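Local coordinates for protein pyruvate-formate lyase-activating enzyme (Bacteroides vulgatus ATCC 8482, PDB 3CAN) that is probably a radical SAM activating enzyme, of which this fragment forms an alpha/beta part of the TIM-barrel kind, at residues A[112-117]-A[170-176]. Numbering follows the deposited sequence. Where two conformers were deposited one is given.
Sequences IKLSAE and ILTDYGL
The ring of Tyr174 lies across the side of helix 109-121 and meets the side chain of Glu117 at both its ring and its OH. CG of Glu117 rests against the ring at CE2, 3.3 Å away, and the extended acid then carries OE2 to the phenol OH, 2.6 Å off, in a weak hydrogen bond. Carboxylate and ring planes stand 60° apart, so the acid meets the phenol at a slant. At the other end of the ring the methyl of Ala116 presses obliquely on CD1 of Tyr174 (3.4 Å), while the backbone N of Glu117 sits over one ring face. Ala116 is the small residue of the interface: its CA comes within 5.5 Å of the CA of Leu171, and its CB also meets Leu171 CD2 at 3.7 Å. Leu171, from helix 161-173, and Leu176, just past its end, also rest on strand 128-133 of the parallel beta-sheet of this alpha/beta fold. Helix 161-173 ends here in a Schellman motif with Gly175 at C-prime, Leu176 N bonding back to Leu171 O; the turn brings CD1 of Leu176 to Ala116 O, 3.6 Å apart. One turn earlier on helix 161-173, in the conformer given, CG2 of Ile170, set anti to the backbone N with CG1 at chi1 -70°, touches CG2 of Ile112. The same Ile170 CG2 lies 3.7 Å from CG of Lys113, whose extended side chain crosses that of Ile170 at about a right angle and ends in a salt bridge to Glu109.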
loop_
_atom_site.group_PDB
_atom_site.type_symbol
_atom_site.label_atom_id
_atom_site.label_comp_id
_atom_site.label_asym_id
_atom_site.label_seq_id
_atom_site.Cartn_x
_atom_site.Cartn_y
_atom_site.Cartn_z
ATOM N N ILE A 112 16.895 14.659 -0.382
ATOM C CA ILE A 112 17.119 13.249 -0.670
ATOM C C ILE A 112 18.518 12.831 -0.246
ATOM O O ILE A 112 18.696 11.749 0.307
ATOM C CB ILE A 112 16.834 12.918 -2.151
ATOM C CG1 ILE A 112 15.371 13.263 -2.494
ATOM C CG2 ILE A 112 17.131 11.458 -2.456
ATOM C CD1 ILE A 112 14.314 12.537 -1.652
ATOM N N LYS A 113 19.514 13.692 -0.465
ATOM C CA LYS A 113 20.866 13.405 0.025
ATOM C C LYS A 113 20.928 13.352 1.554
ATOM O O LYS A 113 21.542 12.441 2.112
ATOM C CB LYS A 113 21.905 14.393 -0.531
ATOM C CG LYS A 113 22.211 14.185 -2.027
ATOM C CD LYS A 113 23.256 15.159 -2.519
ATOM C CE LYS A 113 23.639 14.838 -3.941
ATOM N NZ LYS A 113 24.648 15.810 -4.472
ATOM N N LEU A 114 20.279 14.292 2.233
ATOM C CA LEU A 114 20.273 14.285 3.707
ATOM C C LEU A 114 19.593 13.016 4.212
ATOM O O LEU A 114 20.036 12.405 5.183
ATOM C CB LEU A 114 19.561 15.526 4.247
ATOM C CG LEU A 114 20.322 16.841 4.053
ATOM C CD1 LEU A 114 19.414 18.001 4.502
ATOM C CD2 LEU A 114 21.685 16.841 4.790
ATOM N N SER A 115 18.516 12.624 3.532
ATOM C CA SER A 115 17.795 11.393 3.854
ATOM C C SER A 115 18.701 10.170 3.694
ATOM O O SER A 115 18.759 9.303 4.568
ATOM C CB SER A 115 16.555 11.245 2.958
ATOM O OG SER A 115 15.607 12.287 3.163
ATOM N N ALA A 116 19.416 10.115 2.576
ATOM C CA ALA A 116 20.324 9.010 2.291
ATOM C C ALA A 116 21.451 8.935 3.324
ATOM O O ALA A 116 21.805 7.863 3.799
ATOM C CB ALA A 116 20.900 9.159 0.882
ATOM N N GLU A 117 22.014 10.086 3.672
ATOM C CA GLU A 117 23.095 10.152 4.641
ATOM C C GLU A 117 22.658 9.697 6.017
ATOM O O GLU A 117 23.395 8.986 6.700
ATOM C CB GLU A 117 23.667 11.566 4.688
ATOM C CG GLU A 117 24.429 11.915 3.429
ATOM C CD GLU A 117 24.863 13.360 3.296
ATOM O OE1 GLU A 117 24.723 14.175 4.244
ATOM O OE2 GLU A 117 25.406 13.683 2.205
ATOM N N ILE A 170 20.622 8.697 -6.277
ATOM C CA ILE A 170 21.214 9.234 -5.048
ATOM C C ILE A 170 21.213 8.169 -3.953
ATOM O O ILE A 170 22.235 7.875 -3.338
ATOM C CB ILE A 170 20.447 10.487 -4.552
ATOM C CG1 ILE A 170 20.685 11.672 -5.499
ATOM C CG2 ILE A 170 20.880 10.865 -3.133
ATOM C CD1 ILE A 170 19.643 12.772 -5.384
ATOM N N LEU A 171 20.050 7.580 -3.708
ATOM C CA LEU A 171 19.939 6.582 -2.658
ATOM C C LEU A 171 20.854 5.374 -2.937
ATOM O O LEU A 171 21.536 4.883 -2.031
ATOM C CB LEU A 171 18.471 6.167 -2.490
ATOM C CG LEU A 171 17.560 7.265 -1.942
ATOM C CD1 LEU A 171 16.074 6.931 -2.186
ATOM C CD2 LEU A 171 17.853 7.521 -0.449
ATOM N N THR A 172 20.880 4.934 -4.193
ATOM C CA THR A 172 21.737 3.843 -4.631
ATOM C C THR A 172 23.211 4.190 -4.425
ATOM O O THR A 172 23.987 3.353 -3.961
ATOM C CB THR A 172 21.469 3.489 -6.116
ATOM O OG1 THR A 172 20.072 3.188 -6.300
ATOM C CG2 THR A 172 22.299 2.293 -6.547
ATOM N N ASP A 173 23.589 5.427 -4.757
ATOM C CA ASP A 173 24.967 5.896 -4.578
ATOM C C ASP A 173 25.444 5.833 -3.124
ATOM O O ASP A 173 26.637 5.664 -2.879
ATOM C CB ASP A 173 25.129 7.333 -5.105
ATOM C CG ASP A 173 25.114 7.422 -6.634
ATOM O OD1 ASP A 173 25.255 6.391 -7.327
ATOM O OD2 ASP A 173 24.955 8.553 -7.146
ATOM N N TYR A 174 24.517 5.971 -2.171
ATOM C CA TYR A 174 24.832 5.883 -0.741
ATOM C C TYR A 174 24.718 4.457 -0.200
ATOM O O TYR A 174 24.809 4.231 1.013
ATOM C CB TYR A 174 23.924 6.827 0.062
ATOM C CG TYR A 174 24.362 8.269 0.034
ATOM C CD1 TYR A 174 23.840 9.158 -0.892
ATOM C CD2 TYR A 174 25.280 8.756 0.967
ATOM C CE1 TYR A 174 24.239 10.495 -0.920
ATOM C CE2 TYR A 174 25.686 10.083 0.945
ATOM C CZ TYR A 174 25.152 10.956 0.009
ATOM O OH TYR A 174 25.537 12.289 -0.005
ATOM N N GLY A 175 24.524 3.493 -1.096
ATOM C CA GLY A 175 24.504 2.083 -0.724
ATOM C C GLY A 175 23.183 1.574 -0.188
ATOM O O GLY A 175 23.140 0.518 0.442
ATOM N N LEU A 176 22.108 2.290 -0.498
ATOM C CA LEU A 176 20.773 1.941 -0.048
ATOM C C LEU A 176 19.961 1.314 -1.186
ATOM O O LEU A 176 20.246 1.532 -2.371
ATOM C CB LEU A 176 20.067 3.185 0.489
ATOM C CG LEU A 176 20.740 3.855 1.688
ATOM C CD1 LEU A 176 20.278 5.312 1.807
ATOM C CD2 LEU A 176 20.468 3.081 2.979
#